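Local coordinates for polyhedrin (Uranotaenia sapphirina cypovirus, PDB 4S1L), which forms the crystalline matrix of the viral occlusion bodies that package cypovirus particles, and binds ATP, at residues V32-E37 and P99-F104. Residues are numbered along the deposited sequence; the frame is centred on the assembly and turned at random.
Sequences VAEYPE and PKKLSF
Tyr-35 lies alongside Pro-99, both side chains pointing the same way. Tyr-35 CB starts off away from the 99-104 segment, but with CG beside the backbone N (chi1 -58°) the ring swings back. Tyr-35 CD1 then rests 3.6 Å from Pro-99 N, and Tyr-35 CE1 reaches Pro-99 CG at 3.7 Å; the tyrosine OH, at the tip, is hydrogen-bonded to Leu-60 O. Tyrosine suits this place because its apolar flank matches the compact proline ring while its hydroxyl finds a carbonyl. Ala-33, small enough to sit close, brings CB to 3.8 Å from Leu-102 CD1 on the same face. Strands 27-34 and 101-107 are antiparallel central neighbours of the six-stranded sheet, joined by reciprocal Val-32 and Ser-103 backbone bonds and by Glu-34 N to Lys-101 O. The pairing ends in a classic beta bulge: Glu-34 O takes a 2.8 Å bond from Lys-100 N and a weak one from Lys-101 N. On the other face, extended Glu-34 and Lys-101, bent at chi3 (73°), lie side by side, long charged chains suited to partly exposed positions. Glu-34 OE2 stays 4.1 Å from Lys-101 NZ, beyond a salt bridge, and a water bridges them. Another links Ser-103 OG to Val-32 O.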
ATOM      1  N   VAL A  32       2.036 -13.806  13.388  1.00 16.55           N
ATOM      2  CA  VAL A  32       3.140 -13.736  14.334  1.00 18.03           C
ATOM      3  C   VAL A  32       4.323 -14.544  13.841  1.00 20.93           C
ATOM      4  O   VAL A  32       4.201 -15.751  13.585  1.00 21.42           O
ATOM      5  CB  VAL A  32       2.748 -14.269  15.726  1.00 19.19           C
ATOM      6  CG1 VAL A  32       3.928 -14.105  16.723  1.00 22.41           C
ATOM      7  CG2 VAL A  32       1.498 -13.572  16.243  1.00 22.79           C
ATOM      8  N   ALA A  33       5.465 -13.864  13.721  1.00 19.80           N
ATOM      9  CA  ALA A  33       6.744 -14.509  13.425  1.00 20.01           C
ATOM     10  C   ALA A  33       7.531 -14.634  14.717  1.00 19.16           C
ATOM     11  O   ALA A  33       7.676 -13.666  15.459  1.00 18.10           O
ATOM     12  CB  ALA A  33       7.550 -13.707  12.391  1.00 20.90           C
ATOM     13  N   GLU A  34       8.030 -15.827  14.980  1.00 19.24           N
ATOM     14  CA  GLU A  34       8.868 -16.070  16.138  1.00 20.56           C
ATOM     15  C   GLU A  34      10.262 -16.464  15.633  1.00 26.03           C
ATOM     16  O   GLU A  34      10.385 -17.204  14.666  1.00 20.73           O
ATOM     17  CB  GLU A  34       8.255 -17.150  17.029  1.00 22.58           C
ATOM     18  CG  GLU A  34       9.061 -17.373  18.295  1.00 31.61           C
ATOM     19  CD  GLU A  34       8.366 -18.279  19.298  1.00 42.17           C
ATOM     20  OE1 GLU A  34       9.086 -19.016  19.995  1.00 36.44           O
ATOM     21  OE2 GLU A  34       7.117 -18.246  19.387  1.00 32.31           O
ATOM     22  N   TYR A  35      11.294 -15.924  16.279  1.00 17.41           N
ATOM     23  CA  TYR A  35      12.677 -16.069  15.845  1.00 18.64           C
ATOM     24  C   TYR A  35      13.469 -16.935  16.838  1.00 20.79           C
ATOM     25  O   TYR A  35      12.989 -17.227  17.931  1.00 20.11           O
ATOM     26  CB  TYR A  35      13.297 -14.676  15.688  1.00 20.98           C
ATOM     27  CG  TYR A  35      12.517 -13.831  14.691  1.00 19.79           C
ATOM     28  CD1 TYR A  35      12.808 -13.878  13.326  1.00 21.57           C
ATOM     29  CD2 TYR A  35      11.458 -13.029  15.108  1.00 20.18           C
ATOM     30  CE1 TYR A  35      12.098 -13.109  12.418  1.00 20.02           C
ATOM     31  CE2 TYR A  35      10.735 -12.275  14.215  1.00 23.09           C
ATOM     32  CZ  TYR A  35      11.054 -12.315  12.866  1.00 18.23           C
ATOM     33  OH  TYR A  35      10.328 -11.562  11.982  1.00 21.19           O
ATOM     34  N   PRO A  36      14.685 -17.334  16.469  1.00 22.46           N
ATOM     35  CA  PRO A  36      15.404 -18.307  17.304  1.00 22.50           C
ATOM     36  C   PRO A  36      15.620 -17.897  18.776  1.00 21.80           C
ATOM     37  O   PRO A  36      15.500 -18.783  19.629  1.00 21.23           O
ATOM     38  CB  PRO A  36      16.739 -18.464  16.567  1.00 21.20           C
ATOM     39  CG  PRO A  36      16.412 -18.227  15.130  1.00 24.72           C
ATOM     40  CD  PRO A  36      15.327 -17.163  15.146  1.00 24.82           C
ATOM     41  N   GLU A  37      15.872 -16.626  19.092  1.00 22.87           N
ATOM     42  CA  GLU A  37      16.071 -16.254  20.501  1.00 19.56           C
ATOM     43  C   GLU A  37      14.761 -15.918  21.224  1.00 22.80           C
ATOM     44  O   GLU A  37      14.768 -15.459  22.379  1.00 24.32           O
ATOM     45  CB  GLU A  37      17.071 -15.093  20.610  1.00 23.03           C
ATOM     46  CG  GLU A  37      18.493 -15.575  20.321  1.00 23.23           C
ATOM     47  CD  GLU A  37      19.572 -14.524  20.509  1.00 28.45           C
ATOM     48  OE1 GLU A  37      19.250 -13.305  20.540  1.00 24.66           O
ATOM     49  OE2 GLU A  37      20.756 -14.932  20.623  1.00 24.33           O
ATOM     50  N   PRO A  99      12.488 -16.184  10.531  1.00 19.52           N
ATOM     51  CA  PRO A  99      11.578 -16.809  11.502  1.00 21.77           C
ATOM     52  C   PRO A  99      11.746 -18.310  11.553  1.00 22.36           C
ATOM     53  O   PRO A  99      11.944 -18.931  10.496  1.00 22.78           O
ATOM     54  CB  PRO A  99      10.178 -16.461  10.972  1.00 21.79           C
ATOM     55  CG  PRO A  99      10.370 -15.367   9.989  1.00 22.36           C
ATOM     56  CD  PRO A  99      11.773 -15.462   9.463  1.00 23.64           C
ATOM     57  N   LYS A 100      11.654 -18.885  12.749  1.00 22.49           N
ATOM     58  CA  LYS A 100      11.582 -20.330  12.905  1.00 21.84           C
ATOM     59  C   LYS A 100      10.184 -20.832  12.630  1.00 22.14           C
ATOM     60  O   LYS A 100       9.996 -21.930  12.127  1.00 22.08           O
ATOM     61  CB  LYS A 100      11.954 -20.766  14.330  1.00 29.04           C
ATOM     62  CG  LYS A 100      13.429 -20.750  14.641  1.00 54.07           C
ATOM     63  CD  LYS A 100      13.689 -21.399  16.004  1.00 63.21           C
ATOM     64  CE  LYS A 100      13.527 -22.924  15.961  1.00 72.69           C
ATOM     65  NZ  LYS A 100      14.468 -23.592  14.990  1.00 64.21           N
ATOM     66  N   LYS A 101       9.204 -20.021  13.023  1.00 22.49           N
ATOM     67  CA  LYS A 101       7.789 -20.402  12.999  1.00 22.11           C
ATOM     68  C   LYS A 101       6.939 -19.205  12.618  1.00 21.00           C
ATOM     69  O   LYS A 101       7.252 -18.090  13.015  1.00 22.35           O
ATOM     70  CB  LYS A 101       7.370 -20.931  14.379  1.00 26.67           C
ATOM     71  CG  LYS A 101       5.899 -21.228  14.539  1.00 33.94           C
ATOM     72  CD  LYS A 101       5.596 -21.953  15.862  1.00 30.89           C
ATOM     73  CE  LYS A 101       5.699 -21.051  17.066  1.00 35.39           C
ATOM     74  NZ  LYS A 101       5.279 -21.755  18.324  1.00 34.72           N
ATOM     75  N   LEU A 102       5.852 -19.456  11.885  1.00 19.21           N
ATOM     76  CA  LEU A 102       4.829 -18.461  11.585  1.00 18.82           C
ATOM     77  C   LEU A 102       3.497 -18.971  12.103  1.00 22.46           C
ATOM     78  O   LEU A 102       3.154 -20.139  11.884  1.00 21.77           O
ATOM     79  CB  LEU A 102       4.721 -18.217  10.076  1.00 22.00           C
ATOM     80  CG  LEU A 102       5.329 -17.042   9.319  1.00 35.67           C
ATOM     81  CD1 LEU A 102       6.482 -16.380   9.985  1.00 30.59           C
ATOM     82  CD2 LEU A 102       5.700 -17.541   7.919  1.00 22.89           C
ATOM     83  N   SER A 103       2.773 -18.108  12.804  1.00 17.25           N
ATOM     84  CA  SER A 103       1.412 -18.382  13.258  1.00 18.78           C
ATOM     85  C   SER A 103       0.454 -17.400  12.612  1.00 20.38           C
ATOM     86  O   SER A 103       0.732 -16.214  12.559  1.00 19.50           O
ATOM     87  CB  SER A 103       1.304 -18.257  14.773  1.00 19.70           C
ATOM     88  OG  SER A 103       2.244 -19.069  15.430  1.00 22.89           O
ATOM     89  N   PHE A 104      -0.690 -17.896  12.169  1.00 17.41           N
ATOM     90  CA  PHE A 104      -1.701 -17.058  11.534  1.00 17.71           C
ATOM     91  C   PHE A 104      -2.973 -17.158  12.362  1.00 19.62           C
ATOM     92  O   PHE A 104      -3.557 -18.234  12.439  1.00 21.35           O
ATOM     93  CB  PHE A 104      -1.974 -17.502  10.089  1.00 18.89           C
ATOM     94  CG  PHE A 104      -0.774 -17.429   9.186  1.00 17.64           C
ATOM     95  CD1 PHE A 104       0.204 -18.423   9.228  1.00 20.29           C
ATOM     96  CD2 PHE A 104      -0.612 -16.372   8.316  1.00 21.43           C
ATOM     97  CE1 PHE A 104       1.334 -18.357   8.410  1.00 24.40           C
ATOM     98  CE2 PHE A 104       0.516 -16.286   7.493  1.00 24.15           C
ATOM     99  CZ  PHE A 104       1.490 -17.285   7.534  1.00 20.92           C
TER
HETATM  100  O   HOH W   1       4.661 -17.831  15.642  1.00 23.95           O
HETATM  101  O   HOH W   2       5.665 -19.952  20.761  1.00 37.61           O